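Local coordinates for FAD-binding PCMH-type domain-containing protein (Gibberella zeae, PDB 6YJO) that carries a covalently linked FAD and probably acts as an oxygen-dependent oxidoreductase, perhaps on oligosaccharides, at residues P45-P48 with R49-Q53; E57-P60 with Y61-L65; K326-G330 with Q331-Q335; T463-N467 with E468-K472. All blocks are in the same frame, centred on the assembly; numbering follows the deposited sequence.

Interaction 1. Residues P45-P48 with R49-Q53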
loop_
_atom_site.group_PDB
_atom_site.type_symbol
_atom_site.label_atom_id
_atom_site.label_comp_id
_atom_site.label_asym_id
_atom_site.label_seq_id
_atom_site.Cartn_x
_atom_site.Cartn_y
_atom_site.Cartn_z
ATOM N N PRO A 45 27.347 -7.779 0.765
ATOM C CA PRO A 45 26.873 -8.996 0.097
ATOM C C PRO A 45 26.147 -8.659 -1.196
ATOM O O PRO A 45 25.262 -7.800 -1.227
ATOM C CB PRO A 45 25.929 -9.624 1.129
ATOM C CG PRO A 45 26.361 -9.082 2.438
ATOM C CD PRO A 45 26.883 -7.700 2.163
ATOM N N TYR A 46 26.534 -9.331 -2.276
ATOM C CA TYR A 46 25.888 -9.139 -3.564
ATOM C C TYR A 46 25.533 -10.497 -4.170
ATOM O O TYR A 46 26.101 -11.528 -3.808
ATOM C CB TYR A 46 26.770 -8.333 -4.539
ATOM C CG TYR A 46 28.033 -9.025 -5.024
ATOM C CD1 TYR A 46 27.972 -10.159 -5.830
ATOM C CD2 TYR A 46 29.284 -8.519 -4.712
ATOM C CE1 TYR A 46 29.120 -10.783 -6.280
ATOM C CE2 TYR A 46 30.436 -9.134 -5.166
ATOM C CZ TYR A 46 30.352 -10.264 -5.948
ATOM O OH TYR A 46 31.502 -10.876 -6.395
ATOM N N ILE A 47 24.596 -10.449 -5.097
ATOM C CA ILE A 47 24.181 -11.668 -5.847
ATOM C C ILE A 47 24.990 -11.688 -7.137
ATOM O O ILE A 47 24.945 -10.732 -7.916
ATOM C CB ILE A 47 22.679 -11.626 -6.141
ATOM C CG1 ILE A 47 21.875 -11.574 -4.837
ATOM C CG2 ILE A 47 22.287 -12.838 -6.980
ATOM C CD1 ILE A 47 22.196 -12.692 -3.864
ATOM N N PRO A 48 25.738 -12.772 -7.402
ATOM C CA PRO A 48 26.543 -12.806 -8.632
ATOM C C PRO A 48 25.663 -12.791 -9.872
ATOM O O PRO A 48 24.625 -13.454 -9.934
ATOM C CB PRO A 48 27.331 -14.118 -8.505
ATOM C CG PRO A 48 26.523 -14.964 -7.580
ATOM C CD PRO A 48 25.864 -14.013 -6.623
ATOM N N ARG A 49 26.096 -12.019 -10.867
ATOM C CA ARG A 49 25.318 -11.830 -12.083
ATOM C C ARG A 49 25.000 -13.165 -12.749
ATOM O O ARG A 49 25.785 -14.115 -12.701
ATOM C CB ARG A 49 26.084 -10.933 -13.059
ATOM C CG ARG A 49 25.323 -10.564 -14.322
ATOM C CD ARG A 49 24.673 -9.196 -14.194
ATOM N NE ARG A 49 24.063 -8.757 -15.447
ATOM C CZ ARG A 49 23.551 -7.545 -15.644
ATOM N NH1 ARG A 49 23.577 -6.645 -14.670
ATOM N NH2 ARG A 49 23.017 -7.233 -16.817
ATOM N N ASP A 50 23.818 -13.228 -13.365
ATOM C CA ASP A 50 23.413 -14.358 -14.209
ATOM C C ASP A 50 23.654 -15.709 -13.534
ATOM O O ASP A 50 23.879 -16.721 -14.203
ATOM C CB ASP A 50 24.124 -14.306 -15.563
ATOM C CG ASP A 50 23.844 -13.022 -16.313
ATOM O OD1 ASP A 50 22.680 -12.566 -16.292
ATOM O OD2 ASP A 50 24.788 -12.463 -16.913
ATOM N N SER A 51 23.611 -15.737 -12.205
ATOM C CA SER A 51 23.665 -16.990 -11.471
ATOM C C SER A 51 22.250 -17.545 -11.312
ATOM O O SER A 51 21.264 -16.927 -11.720
ATOM C CB SER A 51 24.333 -16.790 -10.111
ATOM O OG SER A 51 23.620 -15.855 -9.322
ATOM N N ALA A 52 22.145 -18.735 -10.716
ATOM C CA ALA A 52 20.826 -19.295 -10.436
ATOM C C ALA A 52 20.027 -18.377 -9.521
ATOM O O ALA A 52 18.839 -18.131 -9.759
ATOM C CB ALA A 52 20.961 -20.684 -9.815
ATOM N N GLN A 53 20.662 -17.853 -8.468
ATOM C CA GLN A 53 19.961 -16.944 -7.568
ATOM C C GLN A 53 19.594 -15.642 -8.268
ATOM O O GLN A 53 18.546 -15.054 -7.971
ATOM C CB GLN A 53 20.821 -16.660 -6.335
ATOM C CG GLN A 53 20.130 -15.823 -5.268
ATOM C CD GLN A 53 18.810 -16.421 -4.824
ATOM O OE1 GLN A 53 18.650 -17.641 -4.784
ATOM N NE2 GLN A 53 17.852 -15.561 -4.497
#
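With chi1 of Ser-51 at 60°, OG stands between its own backbone N and carbonyl carbon and is turned back toward Pro-48, while in Gln-53 a first torsion of -175° sends CG away from the backbone N and against Ile-47. The hydroxyl is the firmer link: Ser-51 OG donates to Pro-48 O over 2.7 Å, approaching at a C=O...donor angle of 142° and tilted somewhat from the carbonyl plane. The same carbonyl oxygen takes a second, weak bond from Ser-51 N at 3.4 Å, so one acceptor is gripped by both the backbone and the side chain of a single residue. That backbone bond closes a type II beta turn from Pro-48 to Ser-51. Ser-51 is also the N-cap of helix 52-57, its OG being bonded to Trp-54 N, and the turn therefore delivers the chain directly into the helix. Alongside the hydroxyl lies the proline ring, with Pro-48 CG 3.5 Å from Ser-51 OG. Apolar contact comes from Ile-47, whose CD1 lies 4.0 Å from Gln-53 CG and whose CG2 is 4.1 Å from the same carbon; both branches thus meet the aliphatic part of the glutamine. Beyond its bend at chi2, Gln-53 uses NE2 to bond Glu-57 OE1 one helical turn further on, and Ile-47 also packs on Trp-54.

Interaction 2. Residues E57-P60 with Y61-L65. With FAD (flavin-adenine dinucleotide), chain C.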
loop_
_atom_site.group_PDB
_atom_site.type_symbol
_atom_site.label_atom_id
_atom_site.label_comp_id
_atom_site.label_asym_id
_atom_site.label_seq_id
_atom_site.Cartn_x
_atom_site.Cartn_y
_atom_site.Cartn_z
ATOM N N GLU A 57 15.929 -13.941 -8.155
ATOM C CA GLU A 57 15.762 -12.639 -7.524
ATOM C C GLU A 57 15.246 -11.586 -8.493
ATOM O O GLU A 57 14.569 -10.643 -8.068
ATOM C CB GLU A 57 17.097 -12.167 -6.934
ATOM C CG GLU A 57 16.954 -11.106 -5.862
ATOM C CD GLU A 57 16.297 -11.639 -4.605
ATOM O OE1 GLU A 57 16.935 -12.449 -3.901
ATOM O OE2 GLU A 57 15.139 -11.262 -4.331
ATOM N N VAL A 58 15.555 -11.734 -9.784
ATOM C CA VAL A 58 15.115 -10.785 -10.805
ATOM C C VAL A 58 13.673 -11.022 -11.226
ATOM O O VAL A 58 13.087 -10.173 -11.909
ATOM C CB VAL A 58 16.109 -10.873 -11.980
ATOM C CG1 VAL A 58 15.500 -10.365 -13.277
ATOM C CG2 VAL A 58 17.385 -10.103 -11.643
ATOM N N LYS A 59 13.082 -12.136 -10.820
ATOM C CA LYS A 59 11.683 -12.436 -11.102
ATOM C C LYS A 59 10.785 -11.510 -10.286
ATOM O O LYS A 59 10.751 -11.638 -9.054
ATOM C CB LYS A 59 11.391 -13.901 -10.767
ATOM C CG LYS A 59 10.380 -14.583 -11.684
ATOM C CD LYS A 59 9.678 -15.727 -10.967
ATOM C CE LYS A 59 9.000 -16.690 -11.927
ATOM N NZ LYS A 59 7.820 -17.357 -11.307
ATOM N N PRO A 60 10.043 -10.588 -10.901
ATOM C CA PRO A 60 9.239 -9.641 -10.119
ATOM C C PRO A 60 8.043 -10.337 -9.485
ATOM O O PRO A 60 7.713 -11.478 -9.816
ATOM C CB PRO A 60 8.802 -8.622 -11.171
ATOM C CG PRO A 60 8.622 -9.463 -12.395
ATOM C CD PRO A 60 9.722 -10.504 -12.338
ATOM N N TYR A 61 7.374 -9.635 -8.561
ATOM C CA TYR A 61 6.073 -10.117 -8.102
ATOM C C TYR A 61 5.061 -10.068 -9.239
ATOM O O TYR A 61 4.501 -11.095 -9.633
ATOM C CB TYR A 61 5.563 -9.306 -6.910
ATOM C CG TYR A 61 4.152 -9.709 -6.533
ATOM C CD1 TYR A 61 3.901 -10.914 -5.887
ATOM C CD2 TYR A 61 3.068 -8.902 -6.851
ATOM C CE1 TYR A 61 2.615 -11.296 -5.557
ATOM C CE2 TYR A 61 1.774 -9.277 -6.520
ATOM C CZ TYR A 61 1.556 -10.478 -5.877
ATOM O OH TYR A 61 0.282 -10.872 -5.537
ATOM N N ASN A 62 4.828 -8.879 -9.787
ATOM C CA ASN A 62 3.995 -8.734 -10.978
ATOM C C ASN A 62 4.814 -9.199 -12.170
ATOM O O ASN A 62 5.695 -8.484 -12.650
ATOM C CB ASN A 62 3.530 -7.292 -11.159
ATOM C CG ASN A 62 2.455 -7.162 -12.218
ATOM O OD1 ASN A 62 2.132 -8.136 -12.904
ATOM N ND2 ASN A 62 1.900 -5.963 -12.366
ATOM N N LEU A 63 4.531 -10.411 -12.651
ATOM C CA LEU A 63 5.255 -10.966 -13.788
ATOM C C LEU A 63 5.076 -10.142 -15.052
ATOM O O LEU A 63 5.838 -10.333 -16.008
ATOM C CB LEU A 63 4.794 -12.407 -14.035
ATOM C CG LEU A 63 5.290 -13.424 -13.008
ATOM C CD1 LEU A 63 4.646 -14.786 -13.217
ATOM C CD2 LEU A 63 6.808 -13.536 -13.054
ATOM N N ARG A 64 4.104 -9.227 -15.079
ATOM C CA ARG A 64 3.874 -8.429 -16.276
ATOM C C ARG A 64 5.023 -7.462 -16.536
ATOM O O ARG A 64 5.284 -7.113 -17.692
ATOM C CB ARG A 64 2.555 -7.668 -16.143
ATOM C CG ARG A 64 2.089 -6.993 -17.427
ATOM C CD ARG A 64 0.748 -6.299 -17.230
ATOM N NE ARG A 64 0.813 -5.285 -16.180
ATOM C CZ ARG A 64 1.245 -4.043 -16.359
ATOM N NH1 ARG A 64 1.660 -3.641 -17.552
ATOM N NH2 ARG A 64 1.269 -3.197 -15.341
ATOM N N LEU A 65 5.718 -7.020 -15.490
ATOM C CA LEU A 65 6.789 -6.031 -15.612
ATOM C C LEU A 65 8.042 -6.578 -14.939
ATOM O O LEU A 65 8.163 -6.533 -13.712
ATOM C CB LEU A 65 6.382 -4.697 -14.995
ATOM C CG LEU A 65 5.180 -3.999 -15.629
ATOM C CD1 LEU A 65 4.945 -2.656 -14.951
ATOM C CD2 LEU A 65 5.390 -3.833 -17.131
HETATM P PA FAD C . 8.456 -3.153 -3.015
HETATM O O1A FAD C . 8.358 -3.344 -4.481
HETATM O O2A FAD C . 9.657 -3.860 -2.366
HETATM O O5B FAD C . 8.463 -1.620 -2.648
HETATM C C5B FAD C . 7.491 -0.711 -3.205
HETATM C C4B FAD C . 8.033 0.691 -3.148
HETATM O O4B FAD C . 8.682 0.903 -1.870
HETATM C C3B FAD C . 9.082 1.011 -4.209
HETATM O O3B FAD C . 9.000 2.375 -4.607
HETATM C C2B FAD C . 10.387 0.709 -3.474
HETATM O O2B FAD C . 11.487 1.421 -4.021
HETATM C C1B FAD C . 10.046 1.220 -2.076
HETATM N N9A FAD C . 10.845 0.619 -1.011
HETATM C C8A FAD C . 10.879 -0.697 -0.625
HETATM N N7A FAD C . 11.705 -0.947 0.362
HETATM C C5A FAD C . 12.258 0.297 0.647
HETATM C C6A FAD C . 13.208 0.713 1.596
HETATM N N6A FAD C . 13.800 -0.102 2.471
HETATM N N1A FAD C . 13.537 2.024 1.612
HETATM C C2A FAD C . 12.948 2.847 0.742
HETATM N N3A FAD C . 12.040 2.568 -0.194
HETATM C C4A FAD C . 11.735 1.262 -0.193
HETATM N N1 FAD C . -1.930 -2.068 0.061
HETATM C C2 FAD C . -2.857 -1.630 0.963
HETATM O O2 FAD C . -2.911 -0.446 1.315
HETATM N N3 FAD C . -3.764 -2.528 1.506
HETATM C C4 FAD C . -3.839 -3.877 1.222
HETATM O O4 FAD C . -4.688 -4.581 1.765
HETATM C C4X FAD C . -2.850 -4.330 0.262
HETATM N N5 FAD C . -2.847 -5.591 -0.065
HETATM C C5X FAD C . -1.896 -6.022 -0.978
HETATM C C6 FAD C . -1.890 -7.355 -1.367
HETATM C C7 FAD C . -0.942 -7.846 -2.257
HETATM C C7M FAD C . -0.960 -9.305 -2.629
HETATM C C8 FAD C . -0.015 -6.960 -2.832
HETATM C C8M FAD C . 1.022 -7.444 -3.808
HETATM C C9 FAD C . -0.031 -5.617 -2.465
HETATM C C9A FAD C . -0.964 -5.145 -1.551
HETATM N N10 FAD C . -0.999 -3.793 -1.157
HETATM C C10 FAD C . -1.935 -3.348 -0.261
HETATM C "C1'" FAD C . -0.072 -2.817 -1.744
HETATM C "C2'" FAD C . 1.180 -2.577 -0.915
HETATM O "O2'" FAD C . 0.876 -1.726 0.189
HETATM C "C3'" FAD C . 2.224 -1.892 -1.799
HETATM O "O3'" FAD C . 2.421 -2.701 -2.954
HETATM C "C4'" FAD C . 3.576 -1.669 -1.126
HETATM O "O4'" FAD C . 4.082 -0.376 -1.459
HETATM C "C5'" FAD C . 4.569 -2.729 -1.544
HETATM O "O5'" FAD C . 5.690 -2.709 -0.640
HETATM P P FAD C . 6.818 -3.791 -0.743
HETATM O O1P FAD C . 8.037 -3.342 0.069
HETATM O O2P FAD C . 6.255 -5.124 -0.414
HETATM O O3P FAD C . 7.148 -3.707 -2.310
#
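The FAD pocket reaches this loop, between helix 52-57 and strand 71-73, through Tyr-61, and the proline before it packs against the turn that follows. Pro-60 CG lies 3.1 Å from Asn-62 O and 3.2 Å from Leu-65 O, so the ring carbon sits close to two backbone carbonyl oxygens. Those residues bound a type I beta turn, closed by Leu-65 N donating to Asn-62 O. An Asx turn is built on the same asparagine: Arg-64 N donates to Asn-62 OD1 at 3.1 Å with a fairly straight N-H...O, although the donor stands above the amide carbonyl plane, 55° out of it. Asn-62 ND2 bonds the carbonyl oxygens of Phe-345 and Tyr-104, which fixes the amide at both ends. On the outer side, Leu-63 CD2 rests against the extended Lys-59 chain, 4.0 Å from both CG and CE, and is 4.3 Å from Pro-60 CD. Tyr-61 has CG anti to its amide nitrogen, chi1 174°, and the phenol reaches the flavin's dimethylbenzene end, with Tyr-61 CE2 3.4 Å from FAD C8M. The tyrosine ring also meets that of His-102, a covalent attachment site of the cofactor, with the planes at about 35°.

Interaction 3. Residues K326-G330 with Q331-Q335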
loop_
_atom_site.group_PDB
_atom_site.type_symbol
_atom_site.label_atom_id
_atom_site.label_comp_id
_atom_site.label_asym_id
_atom_site.label_seq_id
_atom_site.Cartn_x
_atom_site.Cartn_y
_atom_site.Cartn_z
ATOM N N LYS A 326 -7.903 -15.322 7.969
ATOM C CA LYS A 326 -9.093 -15.472 7.135
ATOM C C LYS A 326 -9.036 -14.565 5.916
ATOM O O LYS A 326 -9.627 -14.885 4.879
ATOM C CB LYS A 326 -10.355 -15.177 7.945
ATOM C CG LYS A 326 -11.639 -15.239 7.119
ATOM C CD LYS A 326 -12.841 -15.676 7.959
ATOM C CE LYS A 326 -14.112 -15.763 7.116
ATOM N NZ LYS A 326 -14.485 -14.449 6.515
ATOM N N TYR A 327 -8.329 -13.440 6.017
ATOM C CA TYR A 327 -8.221 -12.479 4.930
ATOM C C TYR A 327 -6.840 -12.484 4.284
ATOM O O TYR A 327 -6.558 -11.620 3.447
ATOM C CB TYR A 327 -8.574 -11.077 5.437
ATOM C CG TYR A 327 -10.055 -10.834 5.592
ATOM C CD1 TYR A 327 -10.905 -10.890 4.496
ATOM C CD2 TYR A 327 -10.603 -10.531 6.833
ATOM C CE1 TYR A 327 -12.256 -10.665 4.633
ATOM C CE2 TYR A 327 -11.956 -10.298 6.980
ATOM C CZ TYR A 327 -12.777 -10.369 5.876
ATOM O OH TYR A 327 -14.124 -10.141 6.002
ATOM N N ALA A 328 -5.978 -13.438 4.644
ATOM C CA ALA A 328 -4.670 -13.586 4.019
ATOM C C ALA A 328 -4.731 -14.249 2.648
ATOM O O ALA A 328 -3.705 -14.303 1.960
ATOM C CB ALA A 328 -3.745 -14.400 4.922
ATOM N N ASN A 329 -5.891 -14.763 2.239
ATOM C CA ASN A 329 -6.073 -15.330 0.901
ATOM C C ASN A 329 -5.205 -16.574 0.708
ATOM O O ASN A 329 -4.513 -16.728 -0.300
ATOM C CB ASN A 329 -5.775 -14.281 -0.177
ATOM C CG ASN A 329 -6.304 -14.676 -1.548
ATOM O OD1 ASN A 329 -7.415 -15.197 -1.670
ATOM N ND2 ASN A 329 -5.511 -14.419 -2.589
ATOM N N GLY A 330 -5.251 -17.478 1.690
ATOM C CA GLY A 330 -4.520 -18.726 1.624
ATOM C C GLY A 330 -3.055 -18.652 2.004
ATOM O O GLY A 330 -2.424 -19.706 2.170
ATOM N N GLN A 331 -2.488 -17.455 2.148
ATOM C CA GLN A 331 -1.066 -17.298 2.423
ATOM C C GLN A 331 -0.801 -17.343 3.923
ATOM O O GLN A 331 -1.453 -16.637 4.699
ATOM C CB GLN A 331 -0.554 -15.981 1.841
ATOM C CG GLN A 331 -0.230 -16.050 0.362
ATOM C CD GLN A 331 1.260 -16.047 0.093
ATOM O OE1 GLN A 331 1.822 -17.039 -0.368
ATOM N NE2 GLN A 331 1.910 -14.924 0.384
ATOM N N ALA A 332 0.165 -18.168 4.323
ATOM C CA ALA A 332 0.533 -18.255 5.728
ATOM C C ALA A 332 1.091 -16.917 6.206
ATOM O O ALA A 332 1.845 -16.253 5.493
ATOM C CB ALA A 332 1.556 -19.372 5.932
ATOM N N LEU A 333 0.722 -16.525 7.427
ATOM C CA LEU A 333 1.046 -15.184 7.910
ATOM C C LEU A 333 2.554 -14.958 7.946
ATOM O O LEU A 333 3.071 -14.050 7.290
ATOM C CB LEU A 333 0.426 -14.958 9.296
ATOM C CG LEU A 333 -1.059 -14.588 9.390
ATOM C CD1 LEU A 333 -1.337 -13.930 10.733
ATOM C CD2 LEU A 333 -1.503 -13.663 8.251
ATOM N N ASP A 334 3.283 -15.797 8.683
ATOM C CA ASP A 334 4.699 -15.551 8.938
ATOM C C ASP A 334 5.522 -15.704 7.663
ATOM O O ASP A 334 6.312 -16.642 7.542
ATOM C CB ASP A 334 5.212 -16.498 10.030
ATOM C CG ASP A 334 6.589 -16.114 10.540
ATOM O OD1 ASP A 334 7.178 -15.156 9.999
ATOM O OD2 ASP A 334 7.081 -16.768 11.486
ATOM N N GLN A 335 5.358 -14.775 6.719
ATOM C CA GLN A 335 6.112 -14.802 5.468
ATOM C C GLN A 335 7.521 -14.276 5.704
ATOM O O GLN A 335 7.702 -13.236 6.345
ATOM C CB GLN A 335 5.430 -13.947 4.395
ATOM C CG GLN A 335 4.172 -14.536 3.775
ATOM C CD GLN A 335 4.399 -15.903 3.148
ATOM O OE1 GLN A 335 5.525 -16.269 2.816
ATOM N NE2 GLN A 335 3.325 -16.673 3.007
#
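Positive phi at both central residues, 65° for Asn-329 and 81° for Gly-330, gives residues Ala-328 to Gln-331 the geometry of a type I' beta turn, which Gln-331 N closes with a weak 3.4 Å bond to Ala-328 O. The N-H...O angle of 160° shows that length rather than direction makes this bond weak. The methyl of Ala-328 bears the side-chain contact on one arm of the turn. Ala-328 CB lies 3.2 Å from Gln-331 O, and it also meets the isobutyl group of Leu-333, with CD2 of Leu-333 4.1 Å from CB of Ala-328. In Leu-333, chi1 places CG beside the backbone N and anti to the carbonyl carbon, and the methyl branch CD2 is the part directed at the alanine. Gln-331 contributes mainly its near carbons: its CB passes 3.6 Å from Ala-328 O, alongside the carbonyl used by the turn. Leu-333 continues onto Ile-321 and Leu-324 of helix 320-326 and onto Thr-147 of helix 142-152, so this leucine bridges the loop to both helices. Both Ala-328 and Gln-331 touch Pro-163, the neighbour in sequence of the covalent flavin site Cys-162, and Asn-329 has its side chain about 7 Å from the FAD itself. The turn at 328-331 is closed by a weak backbone bond, so its shape probably owes more to the positive phi angles and to the packing of the Ala-328 methyl.

Interaction 4. Residues T463-N467 with E468-K472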
loop_
_atom_site.group_PDB
_atom_site.type_symbol
_atom_site.label_atom_id
_atom_site.label_comp_id
_atom_site.label_asym_id
_atom_site.label_seq_id
_atom_site.Cartn_x
_atom_site.Cartn_y
_atom_site.Cartn_z
ATOM N N THR A 463 0.144 2.187 -13.088
ATOM C CA THR A 463 1.430 2.164 -13.772
ATOM C C THR A 463 1.410 2.978 -15.060
ATOM O O THR A 463 2.460 3.466 -15.493
ATOM C CB THR A 463 1.826 0.719 -14.062
ATOM O OG1 THR A 463 3.231 0.651 -14.328
ATOM C CG2 THR A 463 1.049 0.176 -15.258
ATOM N N GLN A 464 0.243 3.151 -15.679
ATOM C CA GLN A 464 0.150 3.803 -16.980
ATOM C C GLN A 464 0.154 5.326 -16.890
ATOM O O GLN A 464 -0.052 5.990 -17.912
ATOM C CB GLN A 464 -1.118 3.341 -17.709
ATOM C CG GLN A 464 -1.219 1.838 -17.913
ATOM C CD GLN A 464 -0.099 1.286 -18.775
ATOM O OE1 GLN A 464 0.867 0.718 -18.267
ATOM N NE2 GLN A 464 -0.227 1.447 -20.089
ATOM N N LEU A 465 0.392 5.893 -15.710
ATOM C CA LEU A 465 0.268 7.331 -15.509
ATOM C C LEU A 465 1.579 8.058 -15.776
ATOM O O LEU A 465 2.661 7.558 -15.455
ATOM C CB LEU A 465 -0.201 7.629 -14.085
ATOM C CG LEU A 465 -1.681 7.363 -13.824
ATOM C CD1 LEU A 465 -2.024 7.686 -12.385
ATOM C CD2 LEU A 465 -2.546 8.176 -14.777
ATOM N N SER A 466 1.469 9.247 -16.368
ATOM C CA SER A 466 2.622 10.126 -16.496
ATOM C C SER A 466 3.062 10.598 -15.117
ATOM O O SER A 466 2.240 10.778 -14.215
ATOM C CB SER A 466 2.284 11.326 -17.384
ATOM O OG SER A 466 1.308 12.156 -16.773
ATOM N N ASN A 467 4.375 10.770 -14.949
ATOM C CA ASN A 467 4.898 11.282 -13.687
ATOM C C ASN A 467 4.111 12.499 -13.213
ATOM O O ASN A 467 3.734 12.581 -12.040
ATOM C CB ASN A 467 6.383 11.623 -13.839
ATOM C CG ASN A 467 6.999 12.158 -12.563
ATOM O OD1 ASN A 467 6.948 13.359 -12.290
ATOM N ND2 ASN A 467 7.603 11.266 -11.776
ATOM N N GLU A 468 3.834 13.449 -14.111
ATOM C CA GLU A 468 3.082 14.635 -13.703
ATOM C C GLU A 468 1.713 14.257 -13.148
ATOM O O GLU A 468 1.298 14.778 -12.106
ATOM C CB GLU A 468 2.940 15.631 -14.865
ATOM C CG GLU A 468 2.910 15.055 -16.286
ATOM C CD GLU A 468 1.952 15.808 -17.213
ATOM O OE1 GLU A 468 1.381 15.187 -18.137
ATOM O OE2 GLU A 468 1.766 17.025 -17.008
ATOM N N GLU A 469 1.002 13.345 -13.815
ATOM C CA GLU A 469 -0.331 12.972 -13.347
ATOM C C GLU A 469 -0.256 12.128 -12.084
ATOM O O GLU A 469 -1.039 12.330 -11.146
ATOM C CB GLU A 469 -1.080 12.220 -14.445
ATOM C CG GLU A 469 -2.482 11.763 -14.057
ATOM C CD GLU A 469 -3.466 12.915 -13.934
ATOM O OE1 GLU A 469 -3.043 14.082 -14.103
ATOM O OE2 GLU A 469 -4.662 12.653 -13.676
ATOM N N ALA A 470 0.678 11.177 -12.038
ATOM C CA ALA A 470 0.755 10.275 -10.895
ATOM C C ALA A 470 1.055 11.040 -9.612
ATOM O O ALA A 470 0.356 10.884 -8.605
ATOM C CB ALA A 470 1.818 9.205 -11.139
ATOM N N VAL A 471 2.094 11.879 -9.630
ATOM C CA VAL A 471 2.465 12.591 -8.412
ATOM C C VAL A 471 1.406 13.626 -8.049
ATOM O O VAL A 471 1.219 13.942 -6.867
ATOM C CB VAL A 471 3.865 13.226 -8.557
ATOM C CG1 VAL A 471 4.913 12.148 -8.820
ATOM C CG2 VAL A 471 3.894 14.289 -9.655
ATOM N N LYS A 472 0.697 14.172 -9.043
ATOM C CA LYS A 472 -0.428 15.053 -8.740
ATOM C C LYS A 472 -1.483 14.331 -7.910
ATOM O O LYS A 472 -2.028 14.898 -6.954
ATOM C CB LYS A 472 -1.048 15.593 -10.032
ATOM C CG LYS A 472 -2.461 16.163 -9.860
ATOM C CD LYS A 472 -2.904 16.984 -11.067
ATOM C CE LYS A 472 -4.364 17.415 -10.946
ATOM N NZ LYS A 472 -4.641 18.713 -11.625
#
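Ser-466 and the start of helix 467-475 meet through both the hydroxyl and the carbonyl of the serine. Its OG accepts from Glu-469 N at 3.2 Å with an N-H...O angle of 154°, supplying an acceptor to an amide in the first helical turn, and donates a weak bond to Glu-468 OE1. A chi1 of 66° turns this oxygen toward the helix that follows. The serine carbonyl is occupied by the next amide: Ala-470 N donates to Ser-466 O over 2.7 Å, straight at 170° and nearly in line with the C=O bond. One residue on, Val-471 N donates to Asn-467 O at 3.0 Å, equally straight, with the donor tilted from the carbonyl plane. Thus three successive amides, those of residues 469 to 471, each have an acceptor in residues 466-467. The side-chain amide of Asn-467 turns elsewhere, with ND2 bonded to the carbonyl oxygens of Gly-500 and Pro-498, while the Glu-469 carboxylate pairs through OE2 with Arg-473 one turn on. Lys-472 forms a salt bridge with Asp-451. Apolar packing comes from Leu-465 just before the cap. Its CB is 3.9 Å from Ala-470 CB, and its branch CD2 lies 3.7 Å from Glu-469 CG, across the methylene part of the glutamate. A hydroxyl bonded to the amide three residues on, followed by i to i+4 backbone bonds, is the classical serine N-cap, here opening helix 467-475 within the berberine-like part of the chain.

Along the chain the four contacts come in series. Interactions 1 and 2 lie close in sequence, separated by residues 54-56, at the two ends of helix 52-57, with centres about 16 Å apart. Interaction 3 follows helix 320-326, its centre about 21 Å from that of interaction 2; interaction 4, at the start of helix 467-475, is also about 21 Å from interaction 2 but touches it, where Arg-64 and Leu-65 pack on Thr-463. Interactions 3 and 4 lie on opposite sides of the chain's centre, about 32 Å apart. Interaction 2 reaches the flavin directly and interaction 3 approaches it, so segments distant in sequence converge around the cofactor, while interaction 1 stays peripheral.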